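Local coordinates for beta-lactamase domain protein (Burkholderia ambifaria, PDB 5I0P), which binds two zinc ions in a metallo-beta-lactamase fold and is probably a metal-dependent hydrolase whose substrate is not established, at residues A27-E32 with D87-G92; L55-D58 with Q63-W66; A154-R159 with V244-P249. All coordinates share one frame; numbering follows the deposited sequence.

In the fold
From the N terminus, 27-32 runs into edge strand 31-34 of the seven-stranded sheet. The chain continues through strands 37-43, 50-60 and 63-69 and helix 76-88 before 87-92 returns to the start, so interaction 1 closes a long loop. Interaction 2 lies within that loop as the short hairpin of 55-58 with 63-66, and the two contacts touch where Leu90 O meets Trp66 NE1 and where Leu55 and Leu90 pack. Interaction 3 follows in series, on the opposite side of the chain's centre: 154-159 and 244-249 close a loop of 84 residues containing strands of the second sheet, joining helix 153-158 to the loop before helix 253-260.

Interaction 1: A27-E32 with D87-G92; sequences AGDTFE and DRHLDG
Asp29 lies over one face of the His89 imidazole, the ring on which Gly28, Asp29 and Thr30 converge, between the N-terminal approach to the sheet and the end of helix 76-88. Its CA sits 4.2 Å from the centroid of the His89 ring, a CH-pi contact 25° off the ring normal. The carboxylate reaches the same face: with CG anti to the backbone N (chi1 -152°), Asp29 OD1 stands 3.1 Å from His89 NE2, above the ring and displaced toward its rim. The angle is too poor for a hydrogen bond. The planes are 29° apart, but only OD1 comes close to the ring. Asp29 OD1 instead accepts the N-H of Thr30 at 2.8 Å, a local bond that steadies the carboxylate. CB of Arg88, the preceding residue, lies over the opposite face, also displaced toward the rim. The buried Gly28 brings its O obliquely to 3.1 Å from His89 ND1; at its backbone angles a CB would jam against the carbonyl O of Ala27.

Toward solvent the packing thins, for Asp29 and Thr30 are partly exposed. Thr30 CG2 reaches His89 CB at 4.0 Å, and Arg38 of strand 37-43 touches both residues. Farther along 87-92, the buried Leu90 packs on Leu55 and Trp123. Only 157 Å² is buried between the segments. This small contact joins the entry to edge strand 31-34 with the end of the helix that follows strand 63-69, far from the zinc site. The two nearby oxygens may favour a protonated imidazole, but with Asp29 OD1 over the face any such attraction would act through space rather than through a well-directed bond.

Interaction 2: L55-D58 with Q63-W66; sequences LLRD and QAGW
Gly65 O accepts the N-H of Asp58 at 2.6 Å, with the donor tilted 31° from the carbonyl plane. The return bond, Gly65 N to Asp58 O, is 2.7 Å long and nearly straight at 173°, although its donor stands well above the carbonyl plane. Together they make Asp58 and Gly65 a hydrogen-bonded antiparallel pair. Next to it, Arg57 and Trp66 form a non-hydrogen-bonded pair whose side chains share one face of the sheet. Arg57 has CG anti to the backbone N (chi1 -174°) and bends at chi2, which folds CD back over the indole; Arg57 CD lies 3.8 Å from the centroid of the six-membered ring of Trp66, a CH-pi contact over the face. The guanidinium continues past the ring toward Ala64, its NH1 3.4 Å from Ala64 CB, and its cation-pi attraction to the indole is weak at most.

These strands, 50-60 and 63-69, form a beta hairpin in one of the two mixed sheets of the metallo-beta-lactamase fold. The other face carries Asp58, whose carboxylate is held by Arg97, Thr67 and Gly201. Trp66 NE1 is hydrogen-bonded to Leu90 O, which should help set the rotation of the indole. Leu55 CD2 packs against Trp66 CB at 3.9 Å, and Trp66 CA points a C-H at Leu56 O.

Interaction 3: A154-R159 with V244-P249; sequences ADHFAR and VFDLEP
This is a side-chain packing contact with one long ion pair, made where helix 153-158 meets the loop that leads from strand 227-231 to helix 253-260. Its centre is Asp246 lying over one face of the His156 imidazole. The face receives a CH-pi contact from Asp246 CB, 3.9 Å from the centroid of the His156 ring and 25° off the normal, while Asp246 CA lies above the same face, displaced toward the rim. The two side chains run alongside, pointing opposite ways, with ring and carboxylate planes 39° apart. His156 takes CG anti to the backbone N (chi1 165°), which carries the ring out from the helix and over the loop backbone: His156 NE2 comes to 3.7 Å from Phe245 C. The carboxylate meanwhile lies beside the root of the imidazole, with Asp246 OD2 3.4 Å from His156 CB.

Phe245 to Glu248 form a type I beta turn, closed by a weak bond from Glu248 N to Phe245 O. In this metallo-beta-lactamase fold the loop borders the metal site, the Phe245 side chain lying about 10 Å from a zinc ion. Phe245 starts away from 154-159, and its side chain is about 6 Å from that of His104, a zinc ligand. Leu339 of helix 333-347 touches both His156 and Val244, and the His156 ring meets that of His160 edge-to-face. Arg159, bent at chi3, lays its guanidinium over the carbonyl oxygen of Asp155 and directs an edge at the loop, where NH1 reaches Asp246 OD2 at 3.8 Å in a long salt bridge.

Interaction 1: A27-E32 with D87-G92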
ATOM      1  N   ALA A  27      -0.055  -8.394 -19.752  1.00 40.20           N
ATOM      2  CA  ALA A  27       0.067  -9.424 -18.732  1.00 40.73           C
ATOM      3  C   ALA A  27       1.051 -10.481 -19.200  1.00 37.98           C
ATOM      4  O   ALA A  27       1.015 -10.909 -20.355  1.00 51.64           O
ATOM      5  CB  ALA A  27      -1.287 -10.070 -18.422  1.00 35.06           C
ATOM      6  N   GLY A  28       1.937 -10.885 -18.311  1.00 36.87           N
ATOM      7  CA  GLY A  28       2.965 -11.831 -18.651  1.00 38.84           C
ATOM      8  C   GLY A  28       4.193 -11.218 -19.243  1.00 38.56           C
ATOM      9  O   GLY A  28       5.105 -11.950 -19.612  1.00 46.87           O
ATOM     10  N   ASP A  29       4.259  -9.903 -19.319  1.00 36.59           N
ATOM     11  CA  ASP A  29       5.353  -9.189 -19.960  1.00 39.65           C
ATOM     12  C   ASP A  29       5.857  -8.128 -18.998  1.00 35.84           C
ATOM     13  O   ASP A  29       5.227  -7.838 -17.989  1.00 35.09           O
ATOM     14  CB  ASP A  29       4.905  -8.527 -21.287  1.00 37.27           C
ATOM     15  CG  ASP A  29       6.042  -8.376 -22.303  1.00 46.75           C
ATOM     16  OD1 ASP A  29       7.234  -8.464 -21.927  1.00 54.45           O
ATOM     17  OD2 ASP A  29       5.739  -8.105 -23.484  1.00 52.21           O
ATOM     18  N   THR A  30       6.986  -7.527 -19.343  1.00 41.97           N
ATOM     19  CA  THR A  30       7.567  -6.424 -18.601  1.00 36.47           C
ATOM     20  C   THR A  30       7.716  -5.182 -19.463  1.00 41.36           C
ATOM     21  O   THR A  30       7.704  -5.239 -20.702  1.00 41.25           O
ATOM     22  CB  THR A  30       8.947  -6.789 -18.083  1.00 38.77           C
ATOM     23  OG1 THR A  30       9.861  -6.909 -19.192  1.00 44.38           O
ATOM     24  CG2 THR A  30       8.868  -8.090 -17.313  1.00 46.14           C
ATOM     25  N   PHE A  31       7.882  -4.048 -18.785  1.00 35.70           N
ATOM     26  CA  PHE A  31       8.244  -2.815 -19.463  1.00 34.53           C
ATOM     27  C   PHE A  31       9.320  -2.131 -18.623  1.00 30.63           C
ATOM     28  O   PHE A  31       9.161  -1.954 -17.411  1.00 37.82           O
ATOM     29  CB  PHE A  31       7.031  -1.900 -19.713  1.00 30.28           C
ATOM     30  CG  PHE A  31       7.379  -0.646 -20.448  1.00 31.65           C
ATOM     31  CD1 PHE A  31       7.707   0.510 -19.754  1.00 30.18           C
ATOM     32  CD2 PHE A  31       7.438  -0.638 -21.855  1.00 32.76           C
ATOM     33  CE1 PHE A  31       8.045   1.671 -20.424  1.00 33.81           C
ATOM     34  CE2 PHE A  31       7.776   0.530 -22.559  1.00 33.61           C
ATOM     35  CZ  PHE A  31       8.083   1.687 -21.847  1.00 34.48           C
ATOM     36  N   GLU A  32      10.414  -1.746 -19.273  1.00 32.10           N
ATOM     37  CA  GLU A  32      11.556  -1.158 -18.585  1.00 32.17           C
ATOM     38  C   GLU A  32      11.281   0.316 -18.324  1.00 32.34           C
ATOM     39  O   GLU A  32      11.292   1.136 -19.246  1.00 35.34           O
ATOM     40  CB  GLU A  32      12.838  -1.326 -19.396  1.00 34.35           C
ATOM     41  CG  GLU A  32      14.077  -1.094 -18.538  1.00 54.08           C
ATOM     42  CD  GLU A  32      15.373  -1.221 -19.287  1.00 63.84           C
ATOM     43  OE1 GLU A  32      15.499  -0.571 -20.345  1.00 69.50           O
ATOM     44  OE2 GLU A  32      16.275  -1.948 -18.808  1.00 72.56           O
ATOM     45  N   ASP A  87       9.388 -17.705 -17.530  1.00 46.47           N
ATOM     46  CA  ASP A  87       9.832 -18.437 -18.706  1.00 43.63           C
ATOM     47  C   ASP A  87      10.450 -17.525 -19.753  1.00 46.09           C
ATOM     48  O   ASP A  87      11.400 -17.918 -20.440  1.00 46.33           O
ATOM     49  CB  ASP A  87       8.679 -19.243 -19.306  1.00 44.44           C
ATOM     50  CG  ASP A  87       8.340 -20.479 -18.480  1.00 55.05           C
ATOM     51  OD1 ASP A  87       7.231 -21.034 -18.610  1.00 60.22           O
ATOM     52  OD2 ASP A  87       9.217 -20.940 -17.731  1.00 57.71           O
ATOM     53  N   ARG A  88       9.942 -16.309 -19.895  1.00 50.26           N
ATOM     54  CA  ARG A  88      10.270 -15.517 -21.067  1.00 43.55           C
ATOM     55  C   ARG A  88      10.984 -14.215 -20.769  1.00 48.69           C
ATOM     56  O   ARG A  88      11.551 -13.643 -21.701  1.00 43.57           O
ATOM     57  CB  ARG A  88       8.999 -15.209 -21.863  1.00 43.42           C
ATOM     58  N   HIS A  89      10.995 -13.726 -19.499  1.00 40.22           N
ATOM     59  CA  HIS A  89      11.441 -12.354 -19.295  1.00 39.08           C
ATOM     60  C   HIS A  89      12.388 -12.167 -18.117  1.00 44.69           C
ATOM     61  O   HIS A  89      12.517 -11.042 -17.601  1.00 45.89           O
ATOM     62  CB  HIS A  89      10.221 -11.435 -19.151  1.00 44.94           C
ATOM     63  CG  HIS A  89       9.342 -11.439 -20.363  1.00 47.34           C
ATOM     64  ND1 HIS A  89       8.130 -12.097 -20.404  1.00 45.35           N
ATOM     65  CD2 HIS A  89       9.542 -10.941 -21.606  1.00 43.60           C
ATOM     66  CE1 HIS A  89       7.600 -11.959 -21.608  1.00 42.83           C
ATOM     67  NE2 HIS A  89       8.433 -11.258 -22.352  1.00 44.74           N
ATOM     68  N   LEU A  90      13.063 -13.221 -17.694  1.00 41.16           N
ATOM     69  CA  LEU A  90      14.041 -13.166 -16.621  1.00 43.89           C
ATOM     70  C   LEU A  90      15.455 -13.351 -17.143  1.00 54.89           C
ATOM     71  O   LEU A  90      16.385 -13.483 -16.344  1.00 59.70           O
ATOM     72  CB  LEU A  90      13.722 -14.225 -15.559  1.00 38.55           C
ATOM     73  CG  LEU A  90      12.507 -14.030 -14.646  1.00 42.89           C
ATOM     74  CD1 LEU A  90      12.518 -15.074 -13.525  1.00 41.82           C
ATOM     75  CD2 LEU A  90      12.526 -12.619 -14.037  1.00 34.44           C
ATOM     76  N   ASP A  91      15.627 -13.379 -18.471  1.00 55.61           N
ATOM     77  CA  ASP A  91      16.910 -13.614 -19.142  1.00 52.05           C
ATOM     78  C   ASP A  91      17.543 -14.914 -18.668  1.00 49.98           C
ATOM     79  O   ASP A  91      18.770 -15.064 -18.684  1.00 52.71           O
ATOM     80  CB  ASP A  91      17.882 -12.439 -18.946  1.00 58.26           C
ATOM     81  CG  ASP A  91      17.258 -11.078 -19.287  1.00 61.36           C
ATOM     82  OD1 ASP A  91      16.249 -11.049 -20.030  1.00 66.06           O
ATOM     83  OD2 ASP A  91      17.778 -10.036 -18.820  1.00 58.33           O
ATOM     84  N   GLY A  92      16.712 -15.860 -18.230  1.00 46.63           N
ATOM     85  CA  GLY A  92      17.251 -17.075 -17.657  1.00 47.89           C
ATOM     86  C   GLY A  92      17.931 -16.934 -16.305  1.00 50.61           C
ATOM     87  O   GLY A  92      18.623 -17.863 -15.884  1.00 56.93           O
TER

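Interaction 2: L55-D58 with Q63-W66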
ATOM      1  N   LEU A  55      10.256  -5.791 -11.080  1.00 38.30           N
ATOM      2  CA  LEU A  55      11.389  -6.693 -11.245  1.00 33.30           C
ATOM      3  C   LEU A  55      12.646  -5.834 -11.334  1.00 37.99           C
ATOM      4  O   LEU A  55      12.765  -5.010 -12.254  1.00 36.68           O
ATOM      5  CB  LEU A  55      11.262  -7.530 -12.507  1.00 28.51           C
ATOM      6  CG  LEU A  55      10.576  -8.882 -12.545  1.00 44.01           C
ATOM      7  CD1 LEU A  55      10.570  -9.388 -14.004  1.00 46.03           C
ATOM      8  CD2 LEU A  55      11.241  -9.876 -11.633  1.00 40.92           C
ATOM      9  N   LEU A  56      13.562  -5.997 -10.374  1.00 34.42           N
ATOM     10  CA  LEU A  56      14.785  -5.213 -10.332  1.00 29.27           C
ATOM     11  C   LEU A  56      15.984  -6.097 -10.643  1.00 37.20           C
ATOM     12  O   LEU A  56      16.231  -7.081  -9.943  1.00 41.87           O
ATOM     13  CB  LEU A  56      14.942  -4.556  -8.977  1.00 28.36           C
ATOM     14  CG  LEU A  56      13.763  -3.750  -8.447  1.00 37.27           C
ATOM     15  CD1 LEU A  56      14.181  -3.094  -7.139  1.00 36.73           C
ATOM     16  CD2 LEU A  56      13.345  -2.717  -9.447  1.00 28.75           C
ATOM     17  N   ARG A  57      16.718  -5.755 -11.698  1.00 40.68           N
ATOM     18  CA  ARG A  57      17.955  -6.451 -12.011  1.00 40.76           C
ATOM     19  C   ARG A  57      18.949  -6.322 -10.856  1.00 45.69           C
ATOM     20  O   ARG A  57      19.200  -5.225 -10.346  1.00 47.73           O
ATOM     21  CB  ARG A  57      18.542  -5.881 -13.291  1.00 39.38           C
ATOM     22  CG  ARG A  57      19.733  -6.640 -13.757  1.00 43.31           C
ATOM     23  CD  ARG A  57      19.371  -8.072 -14.005  1.00 41.67           C
ATOM     24  NE  ARG A  57      20.429  -8.731 -14.763  1.00 42.07           N
ATOM     25  CZ  ARG A  57      21.578  -9.150 -14.239  1.00 48.40           C
ATOM     26  NH1 ARG A  57      21.802  -8.983 -12.940  1.00 54.51           N
ATOM     27  NH2 ARG A  57      22.499  -9.739 -15.005  1.00 46.25           N
ATOM     28  N   ASP A  58      19.548  -7.439 -10.464  1.00 41.15           N
ATOM     29  CA  ASP A  58      20.279  -7.465  -9.212  1.00 39.44           C
ATOM     30  C   ASP A  58      21.408  -8.498  -9.277  1.00 43.49           C
ATOM     31  O   ASP A  58      21.531  -9.265 -10.232  1.00 48.15           O
ATOM     32  CB  ASP A  58      19.318  -7.738  -8.044  1.00 38.05           C
ATOM     33  CG  ASP A  58      19.884  -7.282  -6.709  1.00 43.65           C
ATOM     34  OD1 ASP A  58      21.006  -6.729  -6.703  1.00 50.54           O
ATOM     35  OD2 ASP A  58      19.216  -7.488  -5.675  1.00 46.53           O
ATOM     36  N   GLN A  63      26.107 -13.609  -7.754  1.00 64.55           N
ATOM     37  CA  GLN A  63      25.118 -14.213  -8.625  1.00 58.83           C
ATOM     38  C   GLN A  63      24.137 -13.163  -9.137  1.00 59.48           C
ATOM     39  O   GLN A  63      23.470 -12.489  -8.341  1.00 56.91           O
ATOM     40  CB  GLN A  63      24.371 -15.321  -7.908  1.00 51.02           C
ATOM     41  CG  GLN A  63      23.356 -15.894  -8.821  1.00 52.50           C
ATOM     42  CD  GLN A  63      22.689 -17.078  -8.227  1.00 59.06           C
ATOM     43  OE1 GLN A  63      22.468 -17.151  -7.013  1.00 56.10           O
ATOM     44  NE2 GLN A  63      22.385 -18.050  -9.077  1.00 61.29           N
ATOM     45  N   ALA A  64      24.049 -13.037 -10.460  1.00 57.20           N
ATOM     46  CA  ALA A  64      23.102 -12.137 -11.088  1.00 52.33           C
ATOM     47  C   ALA A  64      21.683 -12.707 -11.024  1.00 59.25           C
ATOM     48  O   ALA A  64      21.474 -13.923 -11.144  1.00 59.65           O
ATOM     49  CB  ALA A  64      23.497 -11.870 -12.543  1.00 47.02           C
ATOM     50  N   GLY A  65      20.705 -11.808 -10.829  1.00 40.96           N
ATOM     51  CA  GLY A  65      19.304 -12.160 -10.836  1.00 39.16           C
ATOM     52  C   GLY A  65      18.358 -10.984 -10.651  1.00 41.26           C
ATOM     53  O   GLY A  65      18.649  -9.848 -11.043  1.00 38.98           O
ATOM     54  N   TRP A  66      17.216 -11.249 -10.028  1.00 36.19           N
ATOM     55  CA  TRP A  66      16.148 -10.281  -9.901  1.00 33.05           C
ATOM     56  C   TRP A  66      15.670 -10.223  -8.461  1.00 39.95           C
ATOM     57  O   TRP A  66      15.480 -11.253  -7.806  1.00 35.03           O
ATOM     58  CB  TRP A  66      14.988 -10.666 -10.829  1.00 32.67           C
ATOM     59  CG  TRP A  66      15.464 -10.784 -12.268  1.00 37.20           C
ATOM     60  CD1 TRP A  66      15.960 -11.916 -12.898  1.00 42.30           C
ATOM     61  CD2 TRP A  66      15.506  -9.744 -13.238  1.00 34.66           C
ATOM     62  NE1 TRP A  66      16.314 -11.621 -14.188  1.00 37.82           N
ATOM     63  CE2 TRP A  66      16.037 -10.299 -14.429  1.00 40.54           C
ATOM     64  CE3 TRP A  66      15.153  -8.389 -13.219  1.00 33.42           C
ATOM     65  CZ2 TRP A  66      16.222  -9.545 -15.580  1.00 37.64           C
ATOM     66  CZ3 TRP A  66      15.322  -7.646 -14.368  1.00 39.12           C
ATOM     67  CH2 TRP A  66      15.867  -8.228 -15.539  1.00 36.36           C
TER

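Interaction 3: A154-R159 with V244-P249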
ATOM      1  N   ALA A 154     -18.757  -7.163  15.112  1.00 75.47           N
ATOM      2  CA  ALA A 154     -20.156  -6.778  15.157  1.00 77.26           C
ATOM      3  C   ALA A 154     -20.435  -5.788  16.283  1.00 74.24           C
ATOM      4  O   ALA A 154     -21.072  -4.755  16.060  1.00 71.96           O
ATOM      5  CB  ALA A 154     -21.028  -8.028  15.314  1.00 79.04           C
ATOM      6  N   ASP A 155     -19.926  -6.066  17.487  1.00 73.60           N
ATOM      7  CA  ASP A 155     -20.069  -5.105  18.571  1.00 73.29           C
ATOM      8  C   ASP A 155     -19.316  -3.806  18.303  1.00 71.21           C
ATOM      9  O   ASP A 155     -19.665  -2.775  18.884  1.00 74.24           O
ATOM     10  CB  ASP A 155     -19.594  -5.744  19.881  1.00 67.51           C
ATOM     11  N   HIS A 156     -18.322  -3.821  17.413  1.00 67.30           N
ATOM     12  CA  HIS A 156     -17.613  -2.601  17.039  1.00 66.44           C
ATOM     13  C   HIS A 156     -18.384  -1.781  16.008  1.00 71.41           C
ATOM     14  O   HIS A 156     -18.533  -0.563  16.162  1.00 76.01           O
ATOM     15  CB  HIS A 156     -16.232  -2.957  16.493  1.00 59.69           C
ATOM     16  CG  HIS A 156     -15.558  -1.842  15.758  1.00 49.82           C
ATOM     17  ND1 HIS A 156     -15.612  -1.718  14.382  1.00 47.50           N
ATOM     18  CD2 HIS A 156     -14.748  -0.848  16.194  1.00 47.54           C
ATOM     19  CE1 HIS A 156     -14.903  -0.666  14.006  1.00 40.71           C
ATOM     20  NE2 HIS A 156     -14.356  -0.129  15.084  1.00 44.03           N
ATOM     21  N   PHE A 157     -18.862  -2.426  14.936  1.00 66.03           N
ATOM     22  CA  PHE A 157     -19.605  -1.682  13.925  1.00 62.58           C
ATOM     23  C   PHE A 157     -20.968  -1.239  14.453  1.00 72.18           C
ATOM     24  O   PHE A 157     -21.465  -0.171  14.077  1.00 76.22           O
ATOM     25  CB  PHE A 157     -19.749  -2.515  12.655  1.00 51.51           C
ATOM     26  N   ALA A 158     -21.587  -2.035  15.324  1.00 70.57           N
ATOM     27  CA  ALA A 158     -22.832  -1.592  15.940  1.00 72.93           C
ATOM     28  C   ALA A 158     -22.610  -0.350  16.790  1.00 68.25           C
ATOM     29  O   ALA A 158     -23.399   0.600  16.733  1.00 64.24           O
ATOM     30  CB  ALA A 158     -23.428  -2.709  16.796  1.00 73.44           C
ATOM     31  N   ARG A 159     -21.526  -0.323  17.569  1.00 63.95           N
ATOM     32  CA  ARG A 159     -21.315   0.829  18.429  1.00 67.76           C
ATOM     33  C   ARG A 159     -20.977   2.080  17.629  1.00 68.38           C
ATOM     34  O   ARG A 159     -20.938   3.173  18.211  1.00 72.92           O
ATOM     35  CB  ARG A 159     -20.261   0.535  19.510  1.00 69.05           C
ATOM     36  CG  ARG A 159     -18.818   0.431  19.082  1.00 69.68           C
ATOM     37  CD  ARG A 159     -17.886   0.266  20.306  1.00 74.08           C
ATOM     38  NE  ARG A 159     -18.132  -0.972  21.054  1.00 80.03           N
ATOM     39  CZ  ARG A 159     -17.488  -2.127  20.855  1.00 82.19           C
ATOM     40  NH1 ARG A 159     -16.537  -2.236  19.930  1.00 76.61           N
ATOM     41  NH2 ARG A 159     -17.804  -3.188  21.590  1.00 83.42           N
ATOM     42  N   VAL A 244      -9.951   3.024  10.498  1.00 43.36           N
ATOM     43  CA  VAL A 244      -9.943   2.616  11.889  1.00 39.93           C
ATOM     44  C   VAL A 244     -10.674   1.282  11.976  1.00 39.60           C
ATOM     45  O   VAL A 244     -11.687   1.074  11.294  1.00 37.67           O
ATOM     46  CB  VAL A 244     -10.594   3.680  12.792  1.00 30.28           C
ATOM     47  CG1 VAL A 244     -10.665   3.163  14.208  1.00 25.51           C
ATOM     48  CG2 VAL A 244      -9.798   4.983  12.741  1.00 23.88           C
ATOM     49  N   PHE A 245     -10.104   0.348  12.729  1.00 33.03           N
ATOM     50  CA  PHE A 245     -10.647  -0.985  12.907  1.00 30.80           C
ATOM     51  C   PHE A 245     -10.865  -1.265  14.380  1.00 31.57           C
ATOM     52  O   PHE A 245     -10.409  -0.521  15.261  1.00 33.71           O
ATOM     53  CB  PHE A 245      -9.706  -2.040  12.312  1.00 35.93           C
ATOM     54  CG  PHE A 245      -9.316  -1.776  10.887  1.00 35.95           C
ATOM     55  CD1 PHE A 245     -10.148  -2.138   9.845  1.00 42.84           C
ATOM     56  CD2 PHE A 245      -8.124  -1.126  10.589  1.00 40.55           C
ATOM     57  CE1 PHE A 245      -9.781  -1.892   8.531  1.00 40.03           C
ATOM     58  CE2 PHE A 245      -7.743  -0.869   9.265  1.00 35.66           C
ATOM     59  CZ  PHE A 245      -8.579  -1.245   8.244  1.00 39.87           C
ATOM     60  N   ASP A 246     -11.520  -2.397  14.639  1.00 36.66           N
ATOM     61  CA  ASP A 246     -11.834  -2.781  16.009  1.00 40.28           C
ATOM     62  C   ASP A 246     -10.581  -3.017  16.848  1.00 39.34           C
ATOM     63  O   ASP A 246     -10.625  -2.844  18.071  1.00 40.63           O
ATOM     64  CB  ASP A 246     -12.715  -4.025  15.999  1.00 50.94           C
ATOM     65  CG  ASP A 246     -13.174  -4.414  17.386  1.00 71.31           C
ATOM     66  OD1 ASP A 246     -13.340  -5.632  17.627  1.00 81.64           O
ATOM     67  OD2 ASP A 246     -13.360  -3.505  18.237  1.00 76.09           O
ATOM     68  N   LEU A 247      -9.456  -3.342  16.204  1.00 37.74           N
ATOM     69  CA  LEU A 247      -8.255  -3.781  16.914  1.00 38.95           C
ATOM     70  C   LEU A 247      -7.580  -2.628  17.622  1.00 32.88           C
ATOM     71  O   LEU A 247      -6.964  -2.812  18.680  1.00 34.24           O
ATOM     72  CB  LEU A 247      -7.266  -4.413  15.935  1.00 39.61           C
ATOM     73  CG  LEU A 247      -6.029  -4.992  16.584  1.00 36.48           C
ATOM     74  CD1 LEU A 247      -6.475  -6.139  17.438  1.00 37.69           C
ATOM     75  CD2 LEU A 247      -5.029  -5.435  15.548  1.00 44.91           C
ATOM     76  N   GLU A 248      -7.680  -1.448  17.046  1.00 30.55           N
ATOM     77  CA  GLU A 248      -7.073  -0.242  17.593  1.00 35.47           C
ATOM     78  C   GLU A 248      -8.095   0.883  17.420  1.00 37.32           C
ATOM     79  O   GLU A 248      -7.943   1.781  16.588  1.00 38.77           O
ATOM     80  CB  GLU A 248      -5.751   0.026  16.884  1.00 29.23           C
ATOM     81  CG  GLU A 248      -4.895   1.082  17.467  1.00 29.68           C
ATOM     82  CD  GLU A 248      -3.894   1.517  16.456  1.00 33.76           C
ATOM     83  OE1 GLU A 248      -3.626   0.700  15.549  1.00 33.08           O
ATOM     84  OE2 GLU A 248      -3.403   2.660  16.529  1.00 39.79           O
ATOM     85  N   PRO A 249      -9.148   0.875  18.239  1.00 34.70           N
ATOM     86  CA  PRO A 249     -10.343   1.685  17.921  1.00 31.62           C
ATOM     87  C   PRO A 249     -10.175   3.170  18.150  1.00 35.11           C
ATOM     88  O   PRO A 249     -10.940   3.951  17.567  1.00 36.26           O
ATOM     89  CB  PRO A 249     -11.418   1.109  18.851  1.00 27.47           C
ATOM     90  CG  PRO A 249     -10.646   0.522  20.008  1.00 32.26           C
ATOM     91  CD  PRO A 249      -9.323   0.021  19.431  1.00 28.06           C
TER